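Local coordinates for protein BamaA.19900.a (Balamuthia mandrillaris, PDB 6VZZ) that probably phosphorylates glucose to glucose 6-phosphate at the expense of ATP, as a glucokinase of the actin-like ATPase clan, and binds beta-D-glucose, at residues P169-A174 with A355-H360; D177-Q182 with D370-T375; Y304-M309 with E347-S352; L311-L316 with N343-Q348. All coordinates share one frame; numbering follows the deposited sequence.

Contact 1. Residues P169-A174 with A355-H360; sequences PLWGPA and AEFFDH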
loop_
_atom_site.group_PDB
_atom_site.type_symbol
_atom_site.label_atom_id
_atom_site.label_comp_id
_atom_site.label_asym_id
_atom_site.label_seq_id
_atom_site.Cartn_x
_atom_site.Cartn_y
_atom_site.Cartn_z
ATOM N N PRO A 169 -3.103 -17.763 16.084
ATOM C CA PRO A 169 -2.597 -18.021 14.731
ATOM C C PRO A 169 -3.537 -18.931 13.962
ATOM O O PRO A 169 -4.081 -19.898 14.504
ATOM C CB PRO A 169 -1.250 -18.708 14.973
ATOM C CG PRO A 169 -0.971 -18.560 16.444
ATOM C CD PRO A 169 -2.283 -18.412 17.119
ATOM N N LEU A 170 -3.742 -18.602 12.690
ATOM C CA LEU A 170 -4.424 -19.504 11.775
ATOM C C LEU A 170 -3.458 -20.249 10.866
ATOM O O LEU A 170 -3.736 -21.397 10.499
ATOM C CB LEU A 170 -5.441 -18.738 10.922
ATOM C CG LEU A 170 -6.689 -18.193 11.623
ATOM C CD1 LEU A 170 -7.655 -17.596 10.613
ATOM C CD2 LEU A 170 -7.378 -19.261 12.451
ATOM N N TRP A 171 -2.336 -19.627 10.497
ATOM C CA TRP A 171 -1.292 -20.314 9.747
ATOM C C TRP A 171 -0.033 -19.448 9.726
ATOM O O TRP A 171 -0.046 -18.284 10.133
ATOM C CB TRP A 171 -1.762 -20.681 8.336
ATOM C CG TRP A 171 -1.950 -19.556 7.351
ATOM C CD1 TRP A 171 -1.002 -18.669 6.917
ATOM C CD2 TRP A 171 -3.143 -19.255 6.608
ATOM N NE1 TRP A 171 -1.539 -17.816 5.983
ATOM C CE2 TRP A 171 -2.848 -18.160 5.769
ATOM C CE3 TRP A 171 -4.434 -19.788 6.589
ATOM C CZ2 TRP A 171 -3.795 -17.598 4.919
ATOM C CZ3 TRP A 171 -5.378 -19.222 5.741
ATOM C CH2 TRP A 171 -5.053 -18.141 4.919
ATOM N N GLY A 172 1.065 -20.046 9.271
ATOM C CA GLY A 172 2.325 -19.356 9.165
ATOM C C GLY A 172 3.419 -19.991 9.998
ATOM O O GLY A 172 3.173 -20.875 10.822
ATOM N N PRO A 173 4.659 -19.526 9.810
ATOM C CA PRO A 173 5.803 -20.154 10.493
ATOM C C PRO A 173 5.842 -19.906 11.991
ATOM O O PRO A 173 6.636 -20.548 12.687
ATOM C CB PRO A 173 7.014 -19.510 9.811
ATOM C CG PRO A 173 6.483 -18.760 8.646
ATOM C CD PRO A 173 5.082 -18.396 8.973
ATOM N N ALA A 174 5.031 -18.988 12.506
ATOM C CA ALA A 174 5.000 -18.670 13.923
ATOM C C ALA A 174 3.739 -19.196 14.593
ATOM O O ALA A 174 3.388 -18.742 15.685
ATOM C CB ALA A 174 5.107 -17.156 14.116
ATOM N N ALA A 355 -6.712 -21.681 -0.850
ATOM C CA ALA A 355 -6.648 -21.742 -2.304
ATOM C C ALA A 355 -6.711 -20.345 -2.909
ATOM O O ALA A 355 -6.004 -20.047 -3.877
ATOM C CB ALA A 355 -7.775 -22.620 -2.839
ATOM N N GLU A 356 -7.532 -19.466 -2.328
ATOM C CA GLU A 356 -7.615 -18.095 -2.813
ATOM C C GLU A 356 -6.368 -17.296 -2.452
ATOM O O GLU A 356 -5.823 -16.574 -3.298
ATOM C CB GLU A 356 -8.862 -17.418 -2.248
ATOM C CG GLU A 356 -8.906 -15.912 -2.475
ATOM C CD GLU A 356 -8.812 -15.534 -3.943
ATOM O OE1 GLU A 356 -8.163 -14.518 -4.253
ATOM O OE2 GLU A 356 -9.374 -16.257 -4.795
ATOM N N PHE A 357 -5.894 -17.422 -1.206
ATOM C CA PHE A 357 -4.820 -16.556 -0.735
ATOM C C PHE A 357 -3.500 -16.845 -1.450
ATOM O O PHE A 357 -2.731 -15.921 -1.731
ATOM C CB PHE A 357 -4.656 -16.693 0.776
ATOM C CG PHE A 357 -3.563 -15.823 1.341
ATOM C CD1 PHE A 357 -3.781 -14.473 1.565
ATOM C CD2 PHE A 357 -2.316 -16.352 1.641
ATOM C CE1 PHE A 357 -2.776 -13.667 2.073
ATOM C CE2 PHE A 357 -1.310 -15.554 2.146
ATOM C CZ PHE A 357 -1.537 -14.211 2.366
ATOM N N PHE A 358 -3.211 -18.104 -1.749
ATOM C CA PHE A 358 -1.990 -18.448 -2.470
ATOM C C PHE A 358 -2.178 -18.514 -3.987
ATOM O O PHE A 358 -1.287 -19.002 -4.686
ATOM C CB PHE A 358 -1.432 -19.776 -1.946
ATOM C CG PHE A 358 -1.089 -19.733 -0.494
ATOM C CD1 PHE A 358 0.049 -19.063 -0.061
ATOM C CD2 PHE A 358 -1.918 -20.317 0.449
ATOM C CE1 PHE A 358 0.362 -18.990 1.277
ATOM C CE2 PHE A 358 -1.607 -20.254 1.801
ATOM C CZ PHE A 358 -0.467 -19.585 2.214
ATOM N N ASP A 359 -3.303 -18.024 -4.514
ATOM C CA ASP A 359 -3.557 -17.994 -5.958
ATOM C C ASP A 359 -2.888 -16.747 -6.543
ATOM O O ASP A 359 -3.504 -15.692 -6.744
ATOM C CB ASP A 359 -5.063 -18.027 -6.207
ATOM C CG ASP A 359 -5.445 -17.961 -7.685
ATOM O OD1 ASP A 359 -4.595 -17.669 -8.545
ATOM O OD2 ASP A 359 -6.631 -18.215 -7.987
ATOM N N HIS A 360 -1.594 -16.876 -6.839
ATOM C CA HIS A 360 -0.810 -15.750 -7.334
ATOM C C HIS A 360 0.448 -16.276 -8.002
ATOM O O HIS A 360 1.005 -17.287 -7.557
ATOM C CB HIS A 360 -0.442 -14.780 -6.198
ATOM C CG HIS A 360 -0.113 -13.398 -6.673
ATOM N ND1 HIS A 360 1.129 -13.059 -7.168
ATOM C CD2 HIS A 360 -0.868 -12.274 -6.747
ATOM C CE1 HIS A 360 1.124 -11.790 -7.531
ATOM N NE2 HIS A 360 -0.071 -11.287 -7.279
#
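Trp171 sets CZ2 of its indole over one face of the Phe357 ring, 3.8 Å from Phe357 CD2. The planes of its six-membered ring and of Phe357 meet at 51°, with centroids 5.6 Å apart, an oblique pairing. Phe358, the first residue past the end of helix 350-357, brings its ring tip to the pyrrole side of the same indole, where Phe358 CZ comes within 4.3 Å of Trp171 NE1; these planes too are oblique. The two phenylalanines also pack on each other, Phe357 CD2 lying over the centre of the Phe358 ring. Trp171 CB already points toward the helix end, and CG stands between the backbone N and the carbonyl carbon (chi1 71°). No hydrogen bond crosses the contact, and the three rings form an aromatic cluster, to which Arg354 adds a cation-pi interaction with Trp171. At the strand end, Leu170 and Trp171 make a classic beta bulge opposite Leu371. The cluster thus joins strand 167-171, at one border of the six-stranded sheet within this chain and paired with strand 370-374, to the C-terminal end of helix 350-357, whose Glu356 is salt-bridged to Arg318 and Lys321 of helix 303-327.

Contact 2. Residues D177-Q182 with D370-T375; sequences DKVTLQ and DLFTQT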
loop_
_atom_site.group_PDB
_atom_site.type_symbol
_atom_site.label_atom_id
_atom_site.label_comp_id
_atom_site.label_asym_id
_atom_site.label_seq_id
_atom_site.Cartn_x
_atom_site.Cartn_y
_atom_site.Cartn_z
ATOM N N ASP A 177 3.794 -20.785 18.081
ATOM C CA ASP A 177 4.283 -19.884 19.113
ATOM C C ASP A 177 3.156 -19.009 19.646
ATOM O O ASP A 177 2.133 -18.803 18.987
ATOM C CB ASP A 177 5.403 -18.993 18.570
ATOM C CG ASP A 177 6.554 -19.787 17.990
ATOM O OD1 ASP A 177 6.832 -20.893 18.497
ATOM O OD2 ASP A 177 7.186 -19.300 17.027
ATOM N N LYS A 178 3.355 -18.495 20.859
ATOM C CA LYS A 178 2.417 -17.532 21.423
ATOM C C LYS A 178 2.453 -16.256 20.589
ATOM O O LYS A 178 3.508 -15.861 20.087
ATOM C CB LYS A 178 2.759 -17.238 22.885
ATOM N N VAL A 179 1.291 -15.626 20.418
ATOM C CA VAL A 179 1.194 -14.510 19.483
ATOM C C VAL A 179 2.022 -13.337 19.999
ATOM O O VAL A 179 1.823 -12.856 21.118
ATOM C CB VAL A 179 -0.265 -14.107 19.247
ATOM C CG1 VAL A 179 -0.333 -12.915 18.301
ATOM C CG2 VAL A 179 -1.045 -15.278 18.659
ATOM N N THR A 180 2.973 -12.894 19.181
ATOM C CA THR A 180 3.832 -11.754 19.450
ATOM C C THR A 180 4.279 -11.217 18.098
ATOM O O THR A 180 4.391 -11.972 17.129
ATOM C CB THR A 180 5.033 -12.151 20.326
ATOM O OG1 THR A 180 5.557 -10.994 20.990
ATOM C CG2 THR A 180 6.127 -12.775 19.482
ATOM N N LEU A 181 4.508 -9.912 18.013
ATOM C CA LEU A 181 4.832 -9.280 16.738
ATOM C C LEU A 181 6.331 -9.024 16.642
ATOM O O LEU A 181 6.937 -8.482 17.574
ATOM C CB LEU A 181 4.058 -7.975 16.558
ATOM C CG LEU A 181 2.543 -8.143 16.466
ATOM C CD1 LEU A 181 1.894 -6.830 16.100
ATOM C CD2 LEU A 181 2.180 -9.198 15.457
ATOM N N GLN A 182 6.925 -9.430 15.526
ATOM C CA GLN A 182 8.346 -9.220 15.293
ATOM C C GLN A 182 8.574 -7.802 14.779
ATOM O O GLN A 182 7.628 -7.071 14.476
ATOM C CB GLN A 182 8.868 -10.272 14.315
ATOM C CG GLN A 182 8.749 -11.711 14.814
ATOM C CD GLN A 182 9.483 -11.955 16.134
ATOM O OE1 GLN A 182 10.603 -11.469 16.350
ATOM N NE2 GLN A 182 8.842 -12.708 17.030
ATOM N N ASP A 370 2.535 -14.945 8.206
ATOM C CA ASP A 370 1.710 -15.326 9.344
ATOM C C ASP A 370 0.315 -14.718 9.222
ATOM O O ASP A 370 0.136 -13.614 8.708
ATOM C CB ASP A 370 2.344 -14.869 10.664
ATOM C CG ASP A 370 3.601 -15.637 11.021
ATOM O OD1 ASP A 370 3.544 -16.877 11.198
ATOM O OD2 ASP A 370 4.661 -14.983 11.136
ATOM N N LEU A 371 -0.682 -15.450 9.704
ATOM C CA LEU A 371 -2.051 -14.953 9.757
ATOM C C LEU A 371 -2.575 -15.149 11.171
ATOM O O LEU A 371 -2.550 -16.268 11.699
ATOM C CB LEU A 371 -2.948 -15.660 8.737
ATOM C CG LEU A 371 -4.460 -15.443 8.894
ATOM C CD1 LEU A 371 -4.814 -13.971 8.768
ATOM C CD2 LEU A 371 -5.253 -16.276 7.887
ATOM N N PHE A 372 -3.020 -14.060 11.787
ATOM C CA PHE A 372 -3.632 -14.102 13.103
ATOM C C PHE A 372 -5.063 -13.618 12.973
ATOM O O PHE A 372 -5.393 -12.847 12.067
ATOM C CB PHE A 372 -2.878 -13.238 14.127
ATOM C CG PHE A 372 -1.408 -13.522 14.191
ATOM C CD1 PHE A 372 -0.935 -14.623 14.874
ATOM C CD2 PHE A 372 -0.502 -12.693 13.567
ATOM C CE1 PHE A 372 0.418 -14.895 14.938
ATOM C CE2 PHE A 372 0.854 -12.961 13.622
ATOM C CZ PHE A 372 1.316 -14.071 14.311
ATOM N N THR A 373 -5.918 -14.083 13.869
ATOM C CA THR A 373 -7.291 -13.618 13.864
ATOM C C THR A 373 -7.724 -13.391 15.304
ATOM O O THR A 373 -7.314 -14.121 16.213
ATOM C CB THR A 373 -8.213 -14.610 13.127
ATOM O OG1 THR A 373 -9.472 -13.983 12.849
ATOM C CG2 THR A 373 -8.430 -15.889 13.943
ATOM N N GLN A 374 -8.509 -12.342 15.513
ATOM C CA GLN A 374 -8.945 -11.988 16.854
ATOM C C GLN A 374 -9.981 -12.993 17.337
ATOM O O GLN A 374 -10.922 -13.323 16.610
ATOM C CB GLN A 374 -9.513 -10.570 16.859
ATOM C CG GLN A 374 -9.825 -10.023 18.236
ATOM C CD GLN A 374 -10.329 -8.585 18.196
ATOM O OE1 GLN A 374 -9.998 -7.816 17.292
ATOM N NE2 GLN A 374 -11.136 -8.222 19.177
ATOM N N THR A 375 -9.810 -13.478 18.571
ATOM C CA THR A 375 -10.630 -14.556 19.103
ATOM C C THR A 375 -11.464 -14.179 20.314
ATOM O O THR A 375 -12.399 -14.914 20.642
ATOM C CB THR A 375 -9.754 -15.751 19.492
ATOM O OG1 THR A 375 -8.707 -15.297 20.354
ATOM C CG2 THR A 375 -9.142 -16.403 18.248
#
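The loop between strands 167-171 and 186-191 packs here on strand 370-374 of the six-stranded mixed sheet, and a single aromatic ring receives it. Val179 approaches one face of the Phe372 ring, CG1 over it and CG2 beside the CD1 rim. CG1, anti to the backbone N (chi1 178°), sits 4.2 Å from the ring centroid and 23° off the normal, a CH-pi contact. The other methyl, CG2, comes to 3.8 Å from Phe372 CD1, so both methyls lie against the CD1-CE1 side. Farther round the ring, Leu181 CD2 approaches Phe372 CE2 obliquely at 4.4 Å, a looser touch. All three residues are buried, and no hydrogen bond links the segments. Outside them, Asn158 OD1 accepts a bond from Leu181 N, while Phe372 pairs through its backbone with Met332 of strand 331-335. Aliphatic residues of an irregular connection covering a strand's aromatic side chain are here part of the hydrophobic layer beside the central sheet of an actin-like ATPase domain.

Contact 3. Residues Y304-M309 with E347-S352; sequences YAHKAM and EQNLES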
loop_
_atom_site.group_PDB
_atom_site.type_symbol
_atom_site.label_atom_id
_atom_site.label_comp_id
_atom_site.label_asym_id
_atom_site.label_seq_id
_atom_site.Cartn_x
_atom_site.Cartn_y
_atom_site.Cartn_z
ATOM N N TYR A 304 -27.178 -21.352 0.540
ATOM C CA TYR A 304 -27.039 -20.043 -0.086
ATOM C C TYR A 304 -26.268 -19.086 0.810
ATOM O O TYR A 304 -25.400 -18.349 0.332
ATOM C CB TYR A 304 -28.421 -19.488 -0.429
ATOM C CG TYR A 304 -29.248 -20.446 -1.252
ATOM C CD1 TYR A 304 -28.871 -20.781 -2.549
ATOM C CD2 TYR A 304 -30.401 -21.026 -0.735
ATOM C CE1 TYR A 304 -29.626 -21.660 -3.309
ATOM C CE2 TYR A 304 -31.164 -21.905 -1.492
ATOM C CZ TYR A 304 -30.768 -22.217 -2.776
ATOM O OH TYR A 304 -31.510 -23.097 -3.531
ATOM N N ALA A 305 -26.565 -19.083 2.114
ATOM C CA ALA A 305 -25.773 -18.279 3.041
ATOM C C ALA A 305 -24.304 -18.661 2.959
ATOM O O ALA A 305 -23.421 -17.796 2.929
ATOM C CB ALA A 305 -26.294 -18.445 4.468
ATOM N N HIS A 306 -24.030 -19.962 2.896
ATOM C CA HIS A 306 -22.661 -20.435 2.757
ATOM C C HIS A 306 -22.016 -19.890 1.490
ATOM O O HIS A 306 -20.900 -19.360 1.529
ATOM C CB HIS A 306 -22.655 -21.961 2.761
ATOM C CG HIS A 306 -21.295 -22.560 2.617
ATOM N ND1 HIS A 306 -20.726 -22.826 1.391
ATOM C CD2 HIS A 306 -20.389 -22.946 3.546
ATOM C CE1 HIS A 306 -19.529 -23.353 1.568
ATOM N NE2 HIS A 306 -19.302 -23.439 2.867
ATOM N N LYS A 307 -22.718 -19.995 0.356
ATOM C CA LYS A 307 -22.158 -19.554 -0.919
ATOM C C LYS A 307 -21.786 -18.076 -0.875
ATOM O O LYS A 307 -20.690 -17.687 -1.299
ATOM C CB LYS A 307 -23.153 -19.837 -2.049
ATOM C CG LYS A 307 -22.629 -19.577 -3.458
ATOM C CD LYS A 307 -21.385 -20.408 -3.757
ATOM C CE LYS A 307 -20.859 -20.172 -5.177
ATOM N NZ LYS A 307 -19.575 -20.890 -5.446
ATOM N N ALA A 308 -22.675 -17.239 -0.333
ATOM C CA ALA A 308 -22.389 -15.811 -0.235
ATOM C C ALA A 308 -21.229 -15.544 0.719
ATOM O O ALA A 308 -20.320 -14.761 0.415
ATOM C CB ALA A 308 -23.641 -15.063 0.212
ATOM N N MET A 309 -21.248 -16.183 1.888
ATOM C CA MET A 309 -20.171 -15.993 2.853
ATOM C C MET A 309 -18.833 -16.459 2.282
ATOM O O MET A 309 -17.797 -15.824 2.503
ATOM C CB MET A 309 -20.505 -16.746 4.137
ATOM C CG MET A 309 -19.697 -16.351 5.343
ATOM S SD MET A 309 -20.210 -14.745 5.969
ATOM C CE MET A 309 -19.080 -14.539 7.332
ATOM N N GLU A 347 -12.549 -21.493 9.737
ATOM C CA GLU A 347 -11.923 -22.802 9.895
ATOM C C GLU A 347 -12.688 -23.904 9.170
ATOM O O GLU A 347 -12.076 -24.880 8.714
ATOM C CB GLU A 347 -11.783 -23.150 11.376
ATOM C CG GLU A 347 -10.666 -22.387 12.076
ATOM C CD GLU A 347 -9.278 -22.831 11.632
ATOM O OE1 GLU A 347 -9.168 -23.826 10.887
ATOM O OE2 GLU A 347 -8.291 -22.184 12.036
ATOM N N GLN A 348 -14.015 -23.785 9.056
ATOM C CA GLN A 348 -14.752 -24.794 8.299
ATOM C C GLN A 348 -14.388 -24.762 6.824
ATOM O O GLN A 348 -14.513 -25.779 6.136
ATOM C CB GLN A 348 -16.257 -24.606 8.446
ATOM C CG GLN A 348 -16.787 -24.724 9.845
ATOM C CD GLN A 348 -18.235 -24.275 9.937
ATOM O OE1 GLN A 348 -18.673 -23.368 9.216
ATOM N NE2 GLN A 348 -18.992 -24.917 10.817
ATOM N N ASN A 349 -13.935 -23.618 6.320
ATOM C CA ASN A 349 -13.673 -23.429 4.899
ATOM C C ASN A 349 -12.220 -23.047 4.650
ATOM O O ASN A 349 -11.911 -22.254 3.758
ATOM C CB ASN A 349 -14.626 -22.390 4.326
ATOM C CG ASN A 349 -16.073 -22.823 4.441
ATOM O OD1 ASN A 349 -16.561 -23.603 3.624
ATOM N ND2 ASN A 349 -16.758 -22.348 5.474
ATOM N N LEU A 350 -11.310 -23.649 5.419
ATOM C CA LEU A 350 -9.916 -23.226 5.406
ATOM C C LEU A 350 -9.271 -23.451 4.043
ATOM O O LEU A 350 -8.588 -22.561 3.523
ATOM C CB LEU A 350 -9.144 -23.965 6.496
ATOM C CG LEU A 350 -7.718 -23.476 6.741
ATOM C CD1 LEU A 350 -7.725 -22.110 7.412
ATOM C CD2 LEU A 350 -6.956 -24.496 7.566
ATOM N N GLU A 351 -9.458 -24.645 3.455
ATOM C CA GLU A 351 -8.847 -24.940 2.158
ATOM C C GLU A 351 -9.310 -23.957 1.092
ATOM O O GLU A 351 -8.510 -23.488 0.276
ATOM C CB GLU A 351 -9.170 -26.365 1.701
ATOM C CG GLU A 351 -9.063 -27.449 2.756
ATOM C CD GLU A 351 -10.379 -27.701 3.496
ATOM O OE1 GLU A 351 -11.260 -26.801 3.537
ATOM O OE2 GLU A 351 -10.528 -28.818 4.040
ATOM N N SER A 352 -10.602 -23.643 1.073
ATOM C CA SER A 352 -11.110 -22.693 0.092
ATOM C C SER A 352 -10.459 -21.330 0.265
ATOM O O SER A 352 -10.149 -20.651 -0.723
ATOM C CB SER A 352 -12.627 -22.587 0.216
ATOM O OG SER A 352 -13.187 -23.877 0.403
#
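Helix 303-327 meets the junction of helices 343-348 and 350-357 in this helical layer beside the six-stranded sheet of the glucokinase fold, and between these segments the one link is polar. The close part is confined to His306 and Asn349. His306 NE2 donates to Asn349 OD1 at 2.8 Å, with an N-H...O angle of 148°, a somewhat bent bond. The oxygen arrives at the edge of the imidazole, slightly out of its plane, and the ring and amide planes are turned 53° against each other. With CG trans to the backbone N (chi1 180°), the histidine extends from its helix toward the junction, and Asn349 reaches back from the other side. The amide is held at both ends, since Asn349 ND2 also bonds to Phe345 O. Asn349 occupies the N-cap position of helix 350-357, yet its side chain makes no capping bond and is spent on these two partners instead.

Around this point the contact is loose: the CA atoms of His306 and Asn349 remain 9.7 Å apart, and just 72 Å² is buried in total. Asn349 itself is buried, but His306 is partly exposed, while Gln348, just before the asparagine, and Glu351, two residues after it, are exposed to solvent. Beyond the bonded nitrogen, the nearest imidazole atom to the amide oxygen is the ring carbon His306 CE1, 3.6 Å from Asn349 OD1.

Contact 4. Residues L311-L316 with N343-Q348; sequences LHFKFL and NLFLEQ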
loop_
_atom_site.group_PDB
_atom_site.type_symbol
_atom_site.label_atom_id
_atom_site.label_comp_id
_atom_site.label_asym_id
_atom_site.label_seq_id
_atom_site.Cartn_x
_atom_site.Cartn_y
_atom_site.Cartn_z
ATOM N N LEU A 311 -17.905 -16.316 -0.877
ATOM C CA LEU A 311 -17.414 -15.265 -1.761
ATOM C C LEU A 311 -16.990 -14.041 -0.969
ATOM O O LEU A 311 -16.004 -13.379 -1.316
ATOM C CB LEU A 311 -18.487 -14.895 -2.780
ATOM C CG LEU A 311 -18.715 -15.940 -3.860
ATOM C CD1 LEU A 311 -20.165 -15.960 -4.252
ATOM C CD2 LEU A 311 -17.840 -15.614 -5.052
ATOM N N HIS A 312 -17.738 -13.724 0.087
ATOM C CA HIS A 312 -17.377 -12.634 0.986
ATOM C C HIS A 312 -15.942 -12.799 1.470
ATOM O O HIS A 312 -15.093 -11.925 1.265
ATOM C CB HIS A 312 -18.372 -12.614 2.150
ATOM C CG HIS A 312 -18.081 -11.597 3.203
ATOM N ND1 HIS A 312 -18.217 -10.242 2.992
ATOM C CD2 HIS A 312 -17.706 -11.741 4.496
ATOM C CE1 HIS A 312 -17.917 -9.595 4.104
ATOM N NE2 HIS A 312 -17.601 -10.481 5.031
ATOM N N PHE A 313 -15.637 -13.957 2.060
ATOM C CA PHE A 313 -14.301 -14.175 2.594
ATOM C C PHE A 313 -13.285 -14.417 1.496
ATOM O O PHE A 313 -12.095 -14.125 1.683
ATOM C CB PHE A 313 -14.311 -15.329 3.584
ATOM C CG PHE A 313 -14.471 -14.881 4.992
ATOM C CD1 PHE A 313 -13.462 -14.165 5.613
ATOM C CD2 PHE A 313 -15.634 -15.132 5.688
ATOM C CE1 PHE A 313 -13.600 -13.726 6.909
ATOM C CE2 PHE A 313 -15.775 -14.691 6.989
ATOM C CZ PHE A 313 -14.757 -13.986 7.599
ATOM N N LYS A 314 -13.722 -14.940 0.350
ATOM C CA LYS A 314 -12.805 -15.084 -0.773
ATOM C C LYS A 314 -12.221 -13.735 -1.171
ATOM O O LYS A 314 -11.008 -13.601 -1.369
ATOM C CB LYS A 314 -13.514 -15.743 -1.954
ATOM C CG LYS A 314 -12.615 -15.916 -3.161
ATOM C CD LYS A 314 -12.955 -17.171 -3.950
ATOM C CE LYS A 314 -14.133 -16.953 -4.877
ATOM N NZ LYS A 314 -14.264 -18.066 -5.880
ATOM N N PHE A 315 -13.065 -12.707 -1.259
ATOM C CA PHE A 315 -12.550 -11.407 -1.668
ATOM C C PHE A 315 -11.758 -10.742 -0.556
ATOM O O PHE A 315 -10.846 -9.960 -0.840
ATOM C CB PHE A 315 -13.681 -10.507 -2.151
ATOM C CG PHE A 315 -14.045 -10.741 -3.583
ATOM C CD1 PHE A 315 -14.901 -11.779 -3.933
ATOM C CD2 PHE A 315 -13.505 -9.950 -4.585
ATOM C CE1 PHE A 315 -15.224 -12.014 -5.263
ATOM C CE2 PHE A 315 -13.820 -10.175 -5.907
ATOM C CZ PHE A 315 -14.685 -11.208 -6.253
ATOM N N LEU A 316 -12.069 -11.044 0.706
ATOM C CA LEU A 316 -11.181 -10.605 1.779
ATOM C C LEU A 316 -9.797 -11.224 1.617
ATOM O O LEU A 316 -8.780 -10.538 1.761
ATOM C CB LEU A 316 -11.771 -10.959 3.146
ATOM C CG LEU A 316 -10.803 -10.712 4.311
ATOM C CD1 LEU A 316 -10.587 -9.228 4.526
ATOM C CD2 LEU A 316 -11.294 -11.372 5.576
ATOM N N ASN A 343 -14.808 -16.649 12.918
ATOM C CA ASN A 343 -13.641 -17.524 12.850
ATOM C C ASN A 343 -14.035 -18.979 12.648
ATOM O O ASN A 343 -13.283 -19.737 12.030
ATOM C CB ASN A 343 -12.795 -17.397 14.114
ATOM C CG ASN A 343 -12.118 -16.059 14.225
ATOM O OD1 ASN A 343 -11.663 -15.489 13.229
ATOM N ND2 ASN A 343 -12.052 -15.537 15.444
ATOM N N LEU A 344 -15.193 -19.393 13.172
ATOM C CA LEU A 344 -15.642 -20.762 12.953
ATOM C C LEU A 344 -15.878 -21.013 11.473
ATOM O O LEU A 344 -15.405 -22.014 10.921
ATOM C CB LEU A 344 -16.904 -21.049 13.757
ATOM C CG LEU A 344 -17.611 -22.362 13.407
ATOM C CD1 LEU A 344 -16.797 -23.585 13.823
ATOM C CD2 LEU A 344 -19.013 -22.409 14.008
ATOM N N PHE A 345 -16.595 -20.101 10.806
ATOM C CA PHE A 345 -16.779 -20.240 9.365
ATOM C C PHE A 345 -15.437 -20.330 8.660
ATOM O O PHE A 345 -15.260 -21.134 7.737
ATOM C CB PHE A 345 -17.583 -19.073 8.793
ATOM C CG PHE A 345 -17.727 -19.135 7.302
ATOM C CD1 PHE A 345 -18.775 -19.837 6.723
ATOM C CD2 PHE A 345 -16.793 -18.531 6.472
ATOM C CE1 PHE A 345 -18.901 -19.923 5.344
ATOM C CE2 PHE A 345 -16.911 -18.619 5.087
ATOM C CZ PHE A 345 -17.965 -19.316 4.525
ATOM N N LEU A 346 -14.480 -19.517 9.098
ATOM C CA LEU A 346 -13.162 -19.482 8.480
ATOM C C LEU A 346 -12.465 -20.841 8.577
ATOM O O LEU A 346 -11.875 -21.319 7.599
ATOM C CB LEU A 346 -12.356 -18.381 9.155
ATOM C CG LEU A 346 -11.276 -17.579 8.455
ATOM C CD1 LEU A 346 -10.933 -16.370 9.318
ATOM C CD2 LEU A 346 -10.050 -18.456 8.253
ATOM N N GLU A 347 -12.549 -21.493 9.737
ATOM C CA GLU A 347 -11.923 -22.802 9.895
ATOM C C GLU A 347 -12.688 -23.904 9.170
ATOM O O GLU A 347 -12.076 -24.880 8.714
ATOM C CB GLU A 347 -11.783 -23.150 11.376
ATOM C CG GLU A 347 -10.666 -22.387 12.076
ATOM C CD GLU A 347 -9.278 -22.831 11.632
ATOM O OE1 GLU A 347 -9.168 -23.826 10.887
ATOM O OE2 GLU A 347 -8.291 -22.184 12.036
ATOM N N GLN A 348 -14.015 -23.785 9.056
ATOM C CA GLN A 348 -14.752 -24.794 8.299
ATOM C C GLN A 348 -14.388 -24.762 6.824
ATOM O O GLN A 348 -14.513 -25.779 6.136
ATOM C CB GLN A 348 -16.257 -24.606 8.446
ATOM C CG GLN A 348 -16.787 -24.724 9.845
ATOM C CD GLN A 348 -18.235 -24.275 9.937
ATOM O OE1 GLN A 348 -18.673 -23.368 9.216
ATOM N NE2 GLN A 348 -18.992 -24.917 10.817
#
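Phe313 carries about half of the buried surface, the largest share, and it meets Phe345 and Leu346, consecutive residues of helix 343-348. The two phenylalanine rings touch rim to rim, with Phe313 CD2 3.7 Å from Phe345 CD2 and neither ring over the face of the other. Their planes differ by 21° and their centroids are 5.8 Å apart, the rings meeting at their rims without overlap, and the two side chains run alongside each other in opposing senses. Phe345 extends into the interface with its CG opposite the backbone N across the CA-CB bond (chi1 177°). Leu346 adds a lighter touch, its CD1 lying 4.5 Å from Phe313 CE1. Leu353 of helix 350-357 packs against both Phe313 and Leu346, extending the apolar patch to a third helix. All three contact residues are buried and no hydrogen bond crosses between the two segments, which is consistent with apolar packing alone between them, directional bonds lying outside.

How the contacts relate
Contacts 1, 2 and 4 are buried and apolar, whereas contact 3 is partly buried and depends on a polar bond. Contact 4 joins helix 303-327 to helix 343-348, and contact 3 meets the break just after it, their centres about 6 Å apart; Phe345 packs on His306 and Met309, so the hydrogen bond borders the aromatic pair. Contacts 1 and 2 meet at neighbouring strands of one sheet, where Leu170 N bonds to Leu371 O. Asn343 ties contact 4 to contact 2 through Thr373 and Gln374. Contact 1 bridges sheet and helices with aromatic rings alone; contact 2 sets aliphatic groups on a ring beside the sheet.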